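Local structure of arginase (Trypanosoma brucei brucei, 4RHJ) at residues M27-V32 with S127-E132. The protein is of unknown function but adopts the arginase-deacetylase fold, having evolved without the binuclear manganese cluster of arginases. Sequence-based numbering, arbitrary orientation.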
loop_
_atom_site.group_PDB
_atom_site.type_symbol
_atom_site.label_atom_id
_atom_site.label_comp_id
_atom_site.label_asym_id
_atom_site.label_seq_id
_atom_site.Cartn_x
_atom_site.Cartn_y
_atom_site.Cartn_z
ATOM N N MET A 27 5.367 4.975 -40.825
ATOM C CA MET A 27 4.565 5.627 -41.870
ATOM C C MET A 27 3.614 6.654 -41.281
ATOM O O MET A 27 3.288 7.658 -41.907
ATOM C CB MET A 27 3.767 4.586 -42.674
ATOM C CG MET A 27 2.255 4.861 -42.776
ATOM S SD MET A 27 1.173 3.598 -42.047
ATOM C CE MET A 27 1.105 2.372 -43.348
ATOM N N ASN A 28 3.188 6.385 -40.057
ATOM C CA ASN A 28 2.215 7.198 -39.351
ATOM C C ASN A 28 2.818 8.431 -38.661
ATOM O O ASN A 28 2.247 9.521 -38.729
ATOM C CB ASN A 28 1.498 6.328 -38.323
ATOM C CG ASN A 28 0.433 7.076 -37.573
ATOM O OD1 ASN A 28 0.600 7.423 -36.404
ATOM N ND2 ASN A 28 -0.677 7.334 -38.244
ATOM N N VAL A 29 3.962 8.255 -38.001
ATOM C CA VAL A 29 4.593 9.347 -37.254
ATOM C C VAL A 29 5.008 10.491 -38.182
ATOM O O VAL A 29 4.916 11.666 -37.822
ATOM C CB VAL A 29 5.831 8.854 -36.435
ATOM C CG1 VAL A 29 7.014 8.515 -37.328
ATOM C CG2 VAL A 29 6.236 9.899 -35.412
ATOM N N LYS A 30 5.435 10.142 -39.387
ATOM C CA LYS A 30 5.978 11.128 -40.294
ATOM C C LYS A 30 4.924 12.162 -40.660
ATOM O O LYS A 30 5.135 13.355 -40.477
ATOM C CB LYS A 30 6.529 10.458 -41.555
ATOM C CG LYS A 30 7.615 9.414 -41.312
ATOM C CD LYS A 30 8.213 8.935 -42.640
ATOM C CE LYS A 30 9.148 7.744 -42.450
ATOM N NZ LYS A 30 9.630 7.150 -43.738
ATOM N N GLY A 31 3.781 11.696 -41.148
ATOM C CA GLY A 31 2.784 12.572 -41.748
ATOM C C GLY A 31 1.758 13.264 -40.863
ATOM O O GLY A 31 0.692 13.648 -41.340
ATOM N N VAL A 32 2.070 13.431 -39.583
ATOM C CA VAL A 32 1.149 14.093 -38.662
ATOM C C VAL A 32 1.239 15.602 -38.860
ATOM O O VAL A 32 2.331 16.161 -38.844
ATOM C CB VAL A 32 1.445 13.720 -37.191
ATOM C CG1 VAL A 32 0.630 14.575 -36.239
ATOM C CG2 VAL A 32 1.150 12.260 -36.960
ATOM N N SER A 127 10.937 9.834 -31.885
ATOM C CA SER A 127 11.163 10.968 -30.999
ATOM C C SER A 127 11.617 12.192 -31.790
ATOM O O SER A 127 11.103 13.300 -31.604
ATOM C CB SER A 127 12.190 10.606 -29.930
ATOM O OG SER A 127 13.398 10.151 -30.512
ATOM N N THR A 128 12.576 11.976 -32.681
ATOM C CA THR A 128 13.033 13.013 -33.607
ATOM C C THR A 128 11.886 13.622 -34.440
ATOM O O THR A 128 11.817 14.843 -34.637
ATOM C CB THR A 128 14.097 12.455 -34.574
ATOM O OG1 THR A 128 15.317 12.179 -33.866
ATOM C CG2 THR A 128 14.378 13.447 -35.673
ATOM N N GLU A 129 10.984 12.765 -34.911
ATOM C CA GLU A 129 9.897 13.198 -35.784
ATOM C C GLU A 129 8.717 13.738 -34.985
ATOM O O GLU A 129 7.801 14.330 -35.544
ATOM C CB GLU A 129 9.432 12.052 -36.689
ATOM C CG GLU A 129 8.728 12.500 -37.960
ATOM C CD GLU A 129 9.605 12.413 -39.206
ATOM O OE1 GLU A 129 10.811 12.125 -39.089
ATOM O OE2 GLU A 129 9.089 12.622 -40.320
ATOM N N LEU A 130 8.746 13.531 -33.675
ATOM C CA LEU A 130 7.755 14.119 -32.781
ATOM C C LEU A 130 8.231 15.475 -32.272
ATOM O O LEU A 130 7.444 16.414 -32.105
ATOM C CB LEU A 130 7.466 13.190 -31.599
ATOM C CG LEU A 130 6.536 12.036 -31.958
ATOM C CD1 LEU A 130 6.065 11.269 -30.725
ATOM C CD2 LEU A 130 5.365 12.539 -32.808
ATOM N N LEU A 131 9.535 15.551 -32.028
ATOM C CA LEU A 131 10.182 16.750 -31.523
ATOM C C LEU A 131 10.334 17.798 -32.604
ATOM O O LEU A 131 10.272 18.988 -32.319
ATOM C CB LEU A 131 11.555 16.421 -30.941
ATOM C CG LEU A 131 11.592 15.751 -29.579
ATOM C CD1 LEU A 131 13.020 15.401 -29.223
ATOM C CD2 LEU A 131 10.969 16.666 -28.546
ATOM N N GLU A 132 10.542 17.363 -33.843
ATOM C CA GLU A 132 10.652 18.308 -34.937
ATOM C C GLU A 132 9.373 19.127 -35.028
ATOM O O GLU A 132 9.417 20.342 -35.249
ATOM C CB GLU A 132 10.943 17.591 -36.258
ATOM C CG GLU A 132 12.405 17.295 -36.455
ATOM C CD GLU A 132 12.679 16.455 -37.684
ATOM O OE1 GLU A 132 11.924 16.561 -38.672
ATOM O OE2 GLU A 132 13.661 15.689 -37.660
#
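Val29 and Leu130 make the greasy part of this contact, methyl against methyl: CG2 of Val29 lies 3.8 Å from CD2 of Leu130. That same valine methyl also lies 4.1 Å from CB of Glu129, so it rests against two successive residues of helix 116-131. It gets there because CG2 stands anti to the valine's backbone N, on the side of its carbonyl carbon.

Glu129 also meets Lys30. Its chain leaves the helix with CG anti to the backbone N (chi1 -157°), then bends at chi2 (103°), which lays the carboxylate over the backbone of Lys30. OE2 ends 3.5 Å from Lys30 CA and 3.6 Å from Lys30 CB, while the Glu129 CG methylene passes 3.9 Å from Val29 O. The carboxylate thus meets carbon, and no salt bridge forms: the lysine chain is extended beyond CG, and Lys30 NZ stays 6.5 Å from Glu129 OE2. At that separation the opposite charges can probably still attract weakly. Backbones come nearest at this pair, with Lys30 CA and Glu129 CA 6.3 Å apart.

Further out, Leu130 reaches beneath its helix onto the sheet, touching Ala47 and Phe49 of strand 46-50 and Cys101 of strand 95-103, which places the Val29 contact at the buried side; the Glu129 carboxylate lies nearer the surface. Lys133, just past 127-132, gives the polar link that the contact itself lacks, its NZ hydrogen-bonding to the carbonyl oxygens of Lys30 and Val32. On its other flank helix 116-131 packs on helix 148-157. The arrangement is helix-on-helix packing over one face of the parallel sheet in the α/β arginase-deacetylase fold, joining the N-terminal helix 23-30 to helix 116-131, away from Asp244, a manganese ligand in another structure of this protein.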